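Dihydropyrimidinase (Dictyostelium discoideum, PDB 2FTW) catalyses the reversible, zinc-dependent hydrolytic ring opening of 5,6-dihydrouracil and 5,6-dihydrothymine, the second step of reductive pyrimidine degradation. Local coordinates at residues G8-K13 and G443-S448; V17-R22 and G392-G397; N32-E37 and G397-I402; G185-V190 and G468-G473; Y388-R393 and S458-P463. One frame throughout, in Å; residues are numbered along the deposited sequence. Where two conformers were deposited one is given.

Interaction 1 (G8-K13 and G443-S448); sequences GTILIK and GNIVWS
Gly8 and Asn444 make the direct hydrogen bond of this contact. The backbone N of Gly8 donates to OD1 of Asn444 at 3.0 Å. The bond is bent, with an N-H...O angle of 138°, and the donor is tilted from the plane of the side-chain amide. The CB of Asn444 points away from residues 8-13. Its amide still reaches Gly8 because CG stands beside the backbone N (chi1 -67°) and the group curls back.

The two glycines pack backbone to backbone. CA of Gly443 lies 3.5 Å from O of Gly8 in a nearly straight CA-H...O contact. Both glycines have positive phi.

A water ties the backbones one step further on. It donates to O of Thr9 at 2.9 Å and to O of Gly443 at 2.7 Å, so each carbonyl gains a partner in the bridge.

The apolar part is Ile10 against Ile445. CD1 of Ile10 meets CG1 of Ile445 at 3.8 Å, and the two side chains cross at about a right angle. In Ile10, CG1 lies opposite the backbone N (chi1 -161°), which carries CD1 out to Ile445. Val51 of strand 50-52 touches both isoleucines.

Gly8 is itself bonded through its backbone to Gly33, and Ile10 to Val30. Strand 10-13 lies between strands 27-31 and 50-52 in the N-terminal part of the beta-sandwich. Strand 444-448 pairs antiparallel with strand 431-441 in the other sheet, so the contact joins two different sheets of the sandwich.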
# COMPACT_ATOMS: atom_id res chain seq x y z
N GLY A 8 38.06 -36.28 5.62
CA GLY A 8 37.52 -34.93 5.43
C GLY A 8 38.24 -34.19 4.31
O GLY A 8 38.30 -32.96 4.33
N THR A 9 38.80 -34.93 3.35
CA THR A 9 39.52 -34.35 2.22
C THR A 9 38.92 -34.86 0.91
O THR A 9 38.81 -36.07 0.70
CB THR A 9 41.02 -34.69 2.24
OG1 THR A 9 41.21 -36.10 2.02
CG2 THR A 9 41.65 -34.31 3.55
N ILE A 10 38.53 -33.93 0.04
CA ILE A 10 37.86 -34.29 -1.21
C ILE A 10 38.06 -33.18 -2.24
O ILE A 10 38.24 -32.00 -1.88
CB ILE A 10 36.34 -34.57 -0.95
CG1 ILE A 10 35.71 -35.38 -2.09
CG2 ILE A 10 35.56 -33.28 -0.70
CD1 ILE A 10 34.37 -35.95 -1.72
N LEU A 11 38.07 -33.57 -3.51
CA LEU A 11 38.21 -32.64 -4.62
C LEU A 11 37.00 -32.75 -5.54
O LEU A 11 36.72 -33.82 -6.10
CB LEU A 11 39.52 -32.92 -5.38
CG LEU A 11 39.80 -32.15 -6.68
CD1 LEU A 11 39.84 -30.66 -6.45
CD2 LEU A 11 41.10 -32.59 -7.32
N ILE A 12 36.28 -31.65 -5.69
CA ILE A 12 35.10 -31.61 -6.54
C ILE A 12 35.41 -30.87 -7.84
O ILE A 12 35.78 -29.70 -7.80
CB ILE A 12 33.92 -30.92 -5.82
CG1 ILE A 12 33.72 -31.51 -4.42
CG2 ILE A 12 32.65 -31.07 -6.66
CD1 ILE A 12 33.01 -30.58 -3.45
N LYS A 13 35.25 -31.56 -8.97
CA LYS A 13 35.66 -31.02 -10.28
C LYS A 13 34.51 -30.87 -11.27
O LYS A 13 33.55 -31.63 -11.25
CB LYS A 13 36.76 -31.89 -10.92
CG LYS A 13 38.14 -31.72 -10.27
CD LYS A 13 39.26 -32.54 -10.92
CE LYS A 13 39.69 -32.02 -12.30
NZ LYS A 13 40.20 -30.63 -12.33
N GLY A 443 34.06 -32.30 4.48
CA GLY A 443 34.87 -32.98 3.48
C GLY A 443 34.56 -34.45 3.25
O GLY A 443 35.29 -35.11 2.54
N ASN A 444 33.48 -34.96 3.84
CA ASN A 444 33.11 -36.37 3.75
C ASN A 444 31.76 -36.53 3.07
O ASN A 444 30.82 -35.77 3.35
CB ASN A 444 33.03 -37.01 5.15
CG ASN A 444 34.38 -37.10 5.86
OD1 ASN A 444 35.38 -37.53 5.29
ND2 ASN A 444 34.40 -36.72 7.13
N ILE A 445 31.66 -37.52 2.18
CA ILE A 445 30.39 -37.83 1.53
C ILE A 445 29.47 -38.53 2.52
O ILE A 445 29.81 -39.58 3.07
CB ILE A 445 30.56 -38.72 0.26
CG1 ILE A 445 31.22 -37.92 -0.86
CG2 ILE A 445 29.19 -39.29 -0.22
CD1 ILE A 445 31.54 -38.76 -2.12
N VAL A 446 28.27 -37.96 2.69
CA VAL A 446 27.25 -38.51 3.59
C VAL A 446 25.96 -38.88 2.83
O VAL A 446 25.12 -39.60 3.36
CB VAL A 446 26.92 -37.52 4.74
CG1 VAL A 446 28.10 -37.42 5.71
CG2 VAL A 446 26.54 -36.15 4.20
N TRP A 447 25.83 -38.36 1.60
CA TRP A 447 24.77 -38.74 0.69
C TRP A 447 25.33 -38.74 -0.74
O TRP A 447 25.97 -37.77 -1.16
CB TRP A 447 23.60 -37.75 0.81
CG TRP A 447 22.50 -37.89 -0.19
CD1 TRP A 447 22.28 -37.09 -1.27
CD2 TRP A 447 21.43 -38.84 -0.17
NE1 TRP A 447 21.15 -37.49 -1.93
CE2 TRP A 447 20.61 -38.57 -1.29
CE3 TRP A 447 21.09 -39.91 0.67
CZ2 TRP A 447 19.47 -39.32 -1.59
CZ3 TRP A 447 19.94 -40.66 0.36
CH2 TRP A 447 19.15 -40.36 -0.76
N SER A 448 25.08 -39.84 -1.45
CA SER A 448 25.52 -39.99 -2.84
C SER A 448 24.89 -41.24 -3.45
O SER A 448 24.55 -42.18 -2.72
CB SER A 448 27.04 -40.13 -2.93
OG SER A 448 27.47 -41.43 -2.54
O HOH W 1 36.47 -37.39 1.70

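Interaction 2 (V17-R22 and G392-G397); sequences VVNDDR and GRIDVG
The guanidinium of Arg393 carries the side-chain amide of Asn19 on one face. The planes are 18° apart, and ND2 of Asn19 sits 3.9 Å above the centre of the guanidinium. At the edge, close to the plane, lie the carboxylates of Asp21 and Asp395. Arg393 grips Asp21 end-on: NH1 to OD1 and NH2 to OD2 are both 3.3 Å. These nitrogens approach from above the carboxylate plane, which is turned 60° from the guanidinium. NE of Arg393 bonds OD2 of Asp395 at 2.9 Å. Asp20 adds a long ion pair to NH1, but its stronger partner is Arg383.

The Asn19 amide is fixed from both ends by one residue. N of Ile394 donates to OD1 of Asn19 at 3.1 Å, in the carbonyl plane on a lone pair. ND2 of Asn19 returns a bond to O of Ile394 at 3.0 Å. CG1 of Val17 packs on CB of Ile394 at 4.0 Å.

Asp21 OD2 also takes a hydrogen bond from Tyr388 of the second subunit, and Arg393 NH2 lies close to its counterpart there. The network therefore lies at a subunit interface, where the surrounding aspartates probably offset the approach of the two arginines.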
# COMPACT_ATOMS: atom_id res chain seq x y z
N VAL A 17 30.30 -23.29 -9.01
CA VAL A 17 30.10 -22.79 -7.65
C VAL A 17 28.99 -21.73 -7.68
O VAL A 17 28.95 -20.88 -8.56
CB VAL A 17 31.41 -22.20 -7.10
CG1 VAL A 17 31.18 -21.53 -5.76
CG2 VAL A 17 32.49 -23.28 -7.00
N VAL A 18 28.08 -21.80 -6.72
CA VAL A 18 27.00 -20.82 -6.59
C VAL A 18 26.97 -20.32 -5.17
O VAL A 18 26.65 -21.07 -4.24
CB VAL A 18 25.58 -21.37 -6.90
CG1 VAL A 18 24.55 -20.21 -6.84
CG2 VAL A 18 25.53 -22.03 -8.22
N ASN A 19 27.32 -19.06 -5.02
CA ASN A 19 27.20 -18.36 -3.77
C ASN A 19 26.05 -17.38 -3.92
O ASN A 19 25.43 -17.33 -4.98
CB ASN A 19 28.51 -17.65 -3.45
CG ASN A 19 29.47 -18.53 -2.66
OD1 ASN A 19 29.06 -19.26 -1.75
ND2 ASN A 19 30.76 -18.45 -3.00
N ASP A 20 25.73 -16.62 -2.89
CA ASP A 20 24.60 -15.72 -3.02
C ASP A 20 24.95 -14.40 -3.73
O ASP A 20 24.06 -13.58 -3.97
CB ASP A 20 23.93 -15.48 -1.66
CG ASP A 20 24.70 -14.54 -0.78
OD1 ASP A 20 25.94 -14.68 -0.66
OD2 ASP A 20 24.06 -13.65 -0.19
N ASP A 21 26.24 -14.20 -4.06
CA ASP A 21 26.65 -12.96 -4.75
C ASP A 21 26.90 -13.13 -6.24
O ASP A 21 26.71 -12.19 -7.01
CB ASP A 21 27.86 -12.29 -4.06
CG ASP A 21 29.12 -13.16 -4.05
OD1 ASP A 21 29.04 -14.41 -4.00
OD2 ASP A 21 30.23 -12.57 -4.05
N ARG A 22 27.33 -14.33 -6.63
CA ARG A 22 27.58 -14.66 -8.02
C ARG A 22 27.73 -16.18 -8.14
O ARG A 22 27.93 -16.87 -7.14
CB ARG A 22 28.88 -14.01 -8.49
CG ARG A 22 30.10 -14.66 -7.81
CD ARG A 22 31.36 -13.87 -7.94
NE ARG A 22 32.04 -14.15 -9.19
CZ ARG A 22 33.21 -14.77 -9.32
NH1 ARG A 22 33.90 -15.21 -8.27
NH2 ARG A 22 33.70 -14.96 -10.53
N GLY A 392 27.40 -21.37 5.10
CA GLY A 392 26.74 -20.59 4.05
C GLY A 392 27.62 -19.89 3.02
O GLY A 392 27.19 -18.95 2.36
N ARG A 393 28.86 -20.36 2.86
CA ARG A 393 29.71 -19.82 1.80
C ARG A 393 30.79 -20.80 1.35
O ARG A 393 31.43 -21.44 2.17
CB ARG A 393 30.36 -18.50 2.23
CG ARG A 393 31.08 -17.81 1.08
CD ARG A 393 31.26 -16.34 1.30
NE ARG A 393 31.78 -15.65 0.12
CZ ARG A 393 31.06 -15.16 -0.88
NH1 ARG A 393 29.74 -15.29 -0.93
NH2 ARG A 393 31.68 -14.55 -1.88
N ILE A 394 30.95 -20.90 0.03
CA ILE A 394 32.07 -21.60 -0.57
C ILE A 394 33.18 -20.57 -0.86
O ILE A 394 33.15 -19.85 -1.87
CB ILE A 394 31.66 -22.38 -1.86
CG1 ILE A 394 30.46 -23.30 -1.57
CG2 ILE A 394 32.85 -23.21 -2.38
CD1 ILE A 394 30.02 -24.16 -2.73
N ASP A 395 34.13 -20.50 0.07
CA ASP A 395 35.30 -19.63 -0.03
C ASP A 395 36.41 -20.36 0.68
O ASP A 395 36.14 -21.25 1.50
CB ASP A 395 35.06 -18.29 0.68
CG ASP A 395 34.82 -17.13 -0.28
OD1 ASP A 395 34.77 -17.35 -1.52
OD2 ASP A 395 34.68 -15.98 0.20
N VAL A 396 37.65 -20.00 0.38
CA VAL A 396 38.79 -20.56 1.10
C VAL A 396 38.64 -20.23 2.58
O VAL A 396 38.24 -19.12 2.95
CB VAL A 396 40.13 -20.02 0.54
CG1 VAL A 396 41.30 -20.38 1.44
CG2 VAL A 396 40.36 -20.56 -0.89
N GLY A 397 38.92 -21.21 3.43
CA GLY A 397 38.86 -21.04 4.88
C GLY A 397 37.55 -21.47 5.49
O GLY A 397 37.45 -21.67 6.71
O HOH W 2 27.35 -17.34 -0.46

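Interaction 3 (N32-E37 and G397-I402); sequences NGIIKE and GCDGDI
Ile35 and Cys398 meet through both backbone and side chain. From CB outward, the side chain of Ile35 runs along the backbone of residues 398-400. CB lies 3.6 Å from O of Cys398. CG1 is equally near that oxygen and also packs on CA of Gly400. CD1 ends 4.0 Å from O of Asp399 and reaches CB of Cys398 and CD1 of Ile402. CG1 is directed opposite the carbonyl carbon (chi1 -66°), and chi2 (164°) extends CD1 onward to these partners.

The backbones hold one another with three hydrogen bonds. N of Ile35 donates to O of Cys398 at 2.8 Å. N of Gly397 donates to O of Ile35 at 3.0 Å. N of Gly400 donates to O of Gly33 at 2.9 Å.

The result is a single beta bridge, Ile34 with Asp399. It adds the run before strand 402-406 to strand 34-39, an outermost strand of the four-stranded sheet in the beta-sandwich. Gly400 is the centre of an inverse gamma turn, where the chain bends toward strand 402-406.

Ile34 uses its two branches differently. CG2 rests over the carbonyl of Gly397, with its O at 3.5 Å. CD1 touches OD1 of Asp399 at 3.3 Å. The other carboxylate oxygen, OD2 of Asp399, forms salt bridges with Lys391 and Arg390.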
# COMPACT_ATOMS: atom_id res chain seq x y z
N ASN A 32 41.24 -31.54 5.32
CA ASN A 32 40.90 -31.67 6.73
C ASN A 32 39.59 -30.94 7.09
O ASN A 32 39.51 -30.28 8.12
CB ASN A 32 42.09 -31.19 7.57
CG ASN A 32 43.42 -31.89 7.18
OD1 ASN A 32 43.45 -33.10 6.97
ND2 ASN A 32 44.50 -31.11 7.09
N GLY A 33 38.57 -31.06 6.24
CA GLY A 33 37.23 -30.48 6.47
C GLY A 33 37.02 -29.00 6.16
O GLY A 33 35.93 -28.47 6.36
N ILE A 34 38.07 -28.33 5.69
CA ILE A 34 38.03 -26.92 5.36
C ILE A 34 38.34 -26.77 3.89
O ILE A 34 39.15 -27.53 3.33
CB ILE A 34 39.09 -26.13 6.16
CG1 ILE A 34 38.91 -26.35 7.67
CG2 ILE A 34 39.04 -24.64 5.83
CD1 ILE A 34 37.64 -25.76 8.25
N ILE A 35 37.70 -25.80 3.25
CA ILE A 35 38.02 -25.49 1.85
C ILE A 35 39.41 -24.89 1.76
O ILE A 35 39.70 -23.87 2.39
CB ILE A 35 37.04 -24.50 1.24
CG1 ILE A 35 35.64 -25.11 1.16
CG2 ILE A 35 37.49 -24.07 -0.14
CD1 ILE A 35 34.58 -24.10 0.94
N LYS A 36 40.24 -25.52 0.93
CA LYS A 36 41.65 -25.16 0.79
C LYS A 36 41.91 -24.32 -0.46
O LYS A 36 42.68 -23.35 -0.43
CB LYS A 36 42.48 -26.45 0.72
CG LYS A 36 43.96 -26.22 0.74
CD LYS A 36 44.72 -27.53 0.83
CE LYS A 36 46.21 -27.31 0.60
NZ LYS A 36 46.63 -25.94 1.09
N GLU A 37 41.29 -24.71 -1.56
CA GLU A 37 41.52 -24.05 -2.84
C GLU A 37 40.26 -24.04 -3.69
O GLU A 37 39.49 -25.02 -3.72
CB GLU A 37 42.66 -24.74 -3.58
CG GLU A 37 43.35 -23.85 -4.59
CD GLU A 37 44.34 -24.59 -5.47
OE1 GLU A 37 44.81 -25.68 -5.06
OE2 GLU A 37 44.65 -24.08 -6.56
N GLY A 397 38.92 -21.21 3.43
CA GLY A 397 38.86 -21.04 4.88
C GLY A 397 37.55 -21.47 5.49
O GLY A 397 37.45 -21.67 6.71
N CYS A 398 36.54 -21.64 4.64
CA CYS A 398 35.19 -21.97 5.08
C CYS A 398 34.98 -23.48 5.18
O CYS A 398 35.74 -24.26 4.62
CB CYS A 398 34.17 -21.33 4.13
SG CYS A 398 34.32 -19.51 4.11
N ASP A 399 33.96 -23.88 5.94
CA ASP A 399 33.73 -25.29 6.17
C ASP A 399 33.35 -26.00 4.88
O ASP A 399 32.55 -25.50 4.08
CB ASP A 399 32.68 -25.53 7.26
CG ASP A 399 33.25 -25.38 8.66
OD1 ASP A 399 34.43 -24.97 8.78
OD2 ASP A 399 32.53 -25.69 9.63
N GLY A 400 33.95 -27.18 4.70
CA GLY A 400 33.73 -28.00 3.53
C GLY A 400 32.43 -28.78 3.60
O GLY A 400 32.44 -30.00 3.43
N ASP A 401 31.33 -28.05 3.84
CA ASP A 401 29.96 -28.57 3.71
C ASP A 401 29.38 -28.08 2.38
O ASP A 401 29.10 -26.90 2.21
CB ASP A 401 29.06 -28.04 4.84
CG ASP A 401 29.56 -28.39 6.24
OD1 ASP A 401 30.41 -29.31 6.39
OD2 ASP A 401 29.08 -27.74 7.21
N ILE A 402 29.22 -29.00 1.43
CA ILE A 402 28.83 -28.65 0.06
C ILE A 402 27.79 -29.62 -0.51
O ILE A 402 27.85 -30.82 -0.28
CB ILE A 402 30.08 -28.61 -0.85
CG1 ILE A 402 31.12 -27.65 -0.24
CG2 ILE A 402 29.69 -28.22 -2.29
CD1 ILE A 402 32.34 -27.34 -1.10

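Interaction 4 (G185-V190 and G468-G473); sequences GAIAQV and GPVFDG
Phe471 packs against Gly185, the glycine of a Schellman motif that ends helix 171-184. This chain then enters strand 188-190 of the (beta-alpha)8 barrel. Phe471 lies in a 3-10 turn, residues 469-471, just before the C-terminal helix 474-481.

The aromatic contacts come first. CA of Gly185 sits over a face of the Phe471 ring in a CH-pi contact, 4.0 Å from the ring centroid and 28° off the normal. The edge of the same ring meets the next peptide: CZ of Phe471 lies 3.4 Å from O of Ala186, near the ring plane. CG of Phe471 stands beside its own backbone N (chi1 -81°), and chi2 of 84° turns the ring so that Gly185 meets a face and Ala186 an edge. Phe467 packs edge-to-face with Phe471.

The aliphatic contact is smaller. CD1 of Ile187 touches CG1 of Val470 at 4.1 Å, and the side chains cross at about a right angle. Tyr268 of strand 267-269 touches both of them. The side chain of Ile187 is about 12 Å from that of the zinc ligand His66.

No direct hydrogen bond joins the two segments. The polar link is a water. It donates to O of Gly185 at 3.1 Å and accepts from N of Gly468 at 3.2 Å.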
# COMPACT_ATOMS: atom_id res chain seq x y z
N GLY A 185 23.07 -8.89 23.28
CA GLY A 185 23.39 -9.05 21.88
C GLY A 185 22.80 -10.31 21.25
O GLY A 185 23.41 -10.93 20.37
N ALA A 186 21.60 -10.68 21.69
CA ALA A 186 20.90 -11.83 21.10
C ALA A 186 19.74 -11.34 20.23
O ALA A 186 19.12 -10.32 20.54
CB ALA A 186 20.39 -12.77 22.20
N ILE A 187 19.46 -12.05 19.15
CA ILE A 187 18.23 -11.83 18.40
C ILE A 187 17.03 -12.40 19.18
O ILE A 187 17.11 -13.43 19.87
CB ILE A 187 18.27 -12.40 16.95
CG1 ILE A 187 17.07 -11.88 16.14
CG2 ILE A 187 18.29 -13.92 16.95
CD1 ILE A 187 17.33 -11.80 14.62
N ALA A 188 15.91 -11.68 19.07
CA ALA A 188 14.66 -12.04 19.72
C ALA A 188 13.71 -12.67 18.70
O ALA A 188 13.22 -11.99 17.78
CB ALA A 188 14.03 -10.81 20.33
N GLN A 189 13.47 -13.97 18.86
CA GLN A 189 12.50 -14.69 18.02
C GLN A 189 11.08 -14.67 18.61
O GLN A 189 10.91 -14.68 19.82
CB GLN A 189 12.94 -16.14 17.84
CG GLN A 189 14.23 -16.31 17.07
CD GLN A 189 14.76 -17.73 17.16
OE1 GLN A 189 15.04 -18.23 18.25
NE2 GLN A 189 14.87 -18.38 16.03
N VAL A 190 10.07 -14.70 17.76
CA VAL A 190 8.69 -14.62 18.22
C VAL A 190 7.76 -15.61 17.48
O VAL A 190 7.72 -15.61 16.24
CB VAL A 190 8.16 -13.15 18.07
CG1 VAL A 190 6.80 -12.99 18.72
CG2 VAL A 190 9.14 -12.15 18.69
N GLY A 468 26.21 -10.09 16.43
CA GLY A 468 26.44 -10.33 15.03
C GLY A 468 25.80 -9.29 14.14
O GLY A 468 25.26 -8.27 14.62
N PRO A 469 25.85 -9.52 12.82
CA PRO A 469 25.29 -8.65 11.80
C PRO A 469 23.92 -8.04 12.11
O PRO A 469 23.66 -6.92 11.70
CB PRO A 469 25.19 -9.59 10.60
CG PRO A 469 26.35 -10.50 10.75
CD PRO A 469 26.51 -10.71 12.23
N VAL A 470 23.06 -8.77 12.81
CA VAL A 470 21.72 -8.27 13.10
C VAL A 470 21.76 -7.03 14.03
O VAL A 470 20.78 -6.32 14.14
CB VAL A 470 20.77 -9.37 13.66
CG1 VAL A 470 20.68 -10.56 12.70
CG2 VAL A 470 21.17 -9.82 15.03
N PHE A 471 22.91 -6.79 14.65
CA PHE A 471 23.14 -5.63 15.50
C PHE A 471 23.93 -4.52 14.84
O PHE A 471 24.21 -3.51 15.49
CB PHE A 471 23.83 -6.08 16.81
CG PHE A 471 22.87 -6.64 17.80
CD1 PHE A 471 22.50 -7.97 17.74
CD2 PHE A 471 22.30 -5.82 18.77
CE1 PHE A 471 21.58 -8.49 18.64
CE2 PHE A 471 21.38 -6.32 19.69
CZ PHE A 471 21.02 -7.66 19.62
N ASP A 472 24.27 -4.66 13.56
CA ASP A 472 24.97 -3.59 12.84
C ASP A 472 24.00 -2.41 12.69
O ASP A 472 22.84 -2.60 12.33
CB ASP A 472 25.46 -4.04 11.45
CG ASP A 472 26.54 -5.14 11.50
OD1 ASP A 472 27.09 -5.44 12.58
OD2 ASP A 472 26.82 -5.71 10.43
N GLY A 473 24.47 -1.20 12.98
CA GLY A 473 23.64 0.01 12.90
C GLY A 473 22.91 0.42 14.17
O GLY A 473 22.50 1.58 14.31
O HOH W 3 23.57 -11.72 17.37

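Interaction 5 (Y388-R393 and S458-P463); sequences YPRKGR and SGRFVP
The water between Arg390 and Phe461 makes the shortest polar bond of this contact. It donates to O of Phe461 at 2.6 Å and accepts from NH2 of Arg390 at 3.2 Å. It thus joins the end of one side chain to the backbone of the other segment.

The same guanidinium rests on Val462. CG1 of Val462 lies 3.5 Å above its plane, offset toward the rim, and is nearest to NH1 of Arg390. The two side chains come from opposite directions. Arg390 is fully extended, with CG trans to the backbone N (chi1 169°), which brings its flat end over the valine.

At the edge of the Arg390 group stands Arg460. NH2 of Arg390 lies 3.6 Å from NH2 of Arg460, over a face of the Arg460 guanidinium. The planes are 69° apart, so the groups meet edge to face. NZ of Lys391 is 4.3 Å from NH2 of Arg460.

These positive groups gather round carboxylates. NE of Arg390 pairs with Asp399. NZ of Lys391 pairs with Asp399, Asp401 and Asp127, and NH2 of Arg460 with Asp127. The shared acids probably balance the charges and hold the three cationic ends close together.

Asp127 begins strand 127-132, and the backbone of Tyr128 in that strand hydrogen-bonds those of Arg460 and Val462. Lys391 and Val462 both touch Phe96 of strand 94-101. The arrangement is a charged cluster at the join between barrel strands and the chain leading into strand 402-406 of the beta-sandwich.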
# COMPACT_ATOMS: atom_id res chain seq x y z
N TYR A 388 28.38 -17.05 9.67
CA TYR A 388 28.93 -16.72 8.35
C TYR A 388 30.33 -16.12 8.52
O TYR A 388 30.56 -15.34 9.45
CB TYR A 388 27.99 -15.73 7.68
CG TYR A 388 28.31 -15.32 6.25
CD1 TYR A 388 27.86 -16.07 5.17
CD2 TYR A 388 29.01 -14.15 5.99
CE1 TYR A 388 28.13 -15.68 3.86
CE2 TYR A 388 29.28 -13.74 4.68
CZ TYR A 388 28.83 -14.51 3.62
OH TYR A 388 29.09 -14.10 2.33
N PRO A 389 31.28 -16.47 7.63
CA PRO A 389 31.14 -17.32 6.46
C PRO A 389 31.61 -18.76 6.69
O PRO A 389 31.77 -19.51 5.72
CB PRO A 389 32.03 -16.61 5.45
CG PRO A 389 33.16 -16.07 6.30
CD PRO A 389 32.67 -15.99 7.73
N ARG A 390 31.85 -19.16 7.95
CA ARG A 390 32.12 -20.56 8.27
C ARG A 390 31.07 -21.48 7.66
O ARG A 390 31.40 -22.51 7.08
CB ARG A 390 32.16 -20.78 9.79
CG ARG A 390 32.18 -22.24 10.22
CD ARG A 390 32.47 -22.39 11.71
NE ARG A 390 32.55 -23.79 12.10
CZ ARG A 390 32.70 -24.23 13.36
NH1 ARG A 390 32.80 -23.38 14.38
NH2 ARG A 390 32.76 -25.54 13.59
N LYS A 391 29.80 -21.09 7.82
CA LYS A 391 28.67 -21.74 7.14
C LYS A 391 28.08 -20.80 6.08
O LYS A 391 28.28 -19.57 6.13
CB LYS A 391 27.60 -22.14 8.16
CG LYS A 391 28.08 -23.12 9.28
CD LYS A 391 28.62 -24.44 8.74
CE LYS A 391 28.96 -25.41 9.89
NZ LYS A 391 29.96 -26.47 9.51
N GLY A 392 27.40 -21.37 5.10
CA GLY A 392 26.74 -20.59 4.05
C GLY A 392 27.62 -19.89 3.02
O GLY A 392 27.19 -18.95 2.36
N ARG A 393 28.86 -20.36 2.86
CA ARG A 393 29.71 -19.82 1.80
C ARG A 393 30.79 -20.80 1.35
O ARG A 393 31.43 -21.44 2.17
CB ARG A 393 30.36 -18.50 2.23
CG ARG A 393 31.08 -17.81 1.08
CD ARG A 393 31.26 -16.34 1.30
NE ARG A 393 31.78 -15.65 0.12
CZ ARG A 393 31.06 -15.16 -0.88
NH1 ARG A 393 29.74 -15.29 -0.93
NH2 ARG A 393 31.68 -14.55 -1.88
N SER A 458 28.85 -37.71 14.38
CA SER A 458 29.92 -37.02 13.65
C SER A 458 29.83 -35.52 13.81
O SER A 458 30.84 -34.83 13.89
CB SER A 458 29.80 -37.27 12.16
OG SER A 458 30.28 -38.55 11.83
N GLY A 459 28.59 -35.03 13.78
CA GLY A 459 28.32 -33.61 13.79
C GLY A 459 28.77 -32.97 15.07
O GLY A 459 28.81 -33.62 16.12
N ARG A 460 29.10 -31.69 14.99
CA ARG A 460 29.54 -30.92 16.14
C ARG A 460 28.57 -29.78 16.43
O ARG A 460 27.87 -29.28 15.54
CB ARG A 460 30.93 -30.35 15.88
CG ARG A 460 31.96 -31.34 15.30
CD ARG A 460 33.14 -30.59 14.68
NE ARG A 460 32.77 -29.89 13.44
CZ ARG A 460 33.58 -29.08 12.76
NH1 ARG A 460 34.82 -28.85 13.17
NH2 ARG A 460 33.14 -28.49 11.65
N PHE A 461 28.52 -29.39 17.70
CA PHE A 461 27.82 -28.18 18.10
C PHE A 461 28.68 -27.00 17.66
O PHE A 461 29.90 -27.01 17.84
CB PHE A 461 27.60 -28.15 19.62
CG PHE A 461 27.03 -26.87 20.14
CD1 PHE A 461 25.66 -26.65 20.15
CD2 PHE A 461 27.87 -25.87 20.64
CE1 PHE A 461 25.13 -25.47 20.64
CE2 PHE A 461 27.35 -24.68 21.13
CZ PHE A 461 25.98 -24.48 21.14
N VAL A 462 28.03 -25.99 17.07
CA VAL A 462 28.69 -24.78 16.63
C VAL A 462 28.17 -23.58 17.45
O VAL A 462 26.99 -23.24 17.39
CB VAL A 462 28.47 -24.55 15.11
CG1 VAL A 462 29.31 -23.41 14.62
CG2 VAL A 462 28.82 -25.81 14.34
N PRO A 463 29.06 -22.96 18.25
CA PRO A 463 28.67 -21.79 19.03
C PRO A 463 28.42 -20.56 18.16
O PRO A 463 28.98 -20.45 17.07
CB PRO A 463 29.87 -21.57 19.96
CG PRO A 463 31.01 -22.19 19.26
CD PRO A 463 30.46 -23.33 18.48
O HOH W 4 32.05 -26.06 16.62

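How the interactions relate
From the N terminus, strand 10-13 opens the widest loop, which interaction 1 closes at residues 443-448. Residues 17-22 and 32-37 follow and close on neighbouring runs, 392-397 and 397-402, in interactions 2 and 3. These two cross each other, share Gly397, and both lie within the span of interaction 1. Residues 185-190 of the barrel open interaction 4, which closes at 468-473 and crosses interactions 1, 2 and 3. Interaction 5 lies within its span, starts on the run where interaction 2 ends, and crosses interactions 1 and 3. Interactions 1, 2 and 3 gather round the sandwich, interaction 5 joins its approach to barrel strands, and interaction 4 ties the C-terminal segment to the barrel.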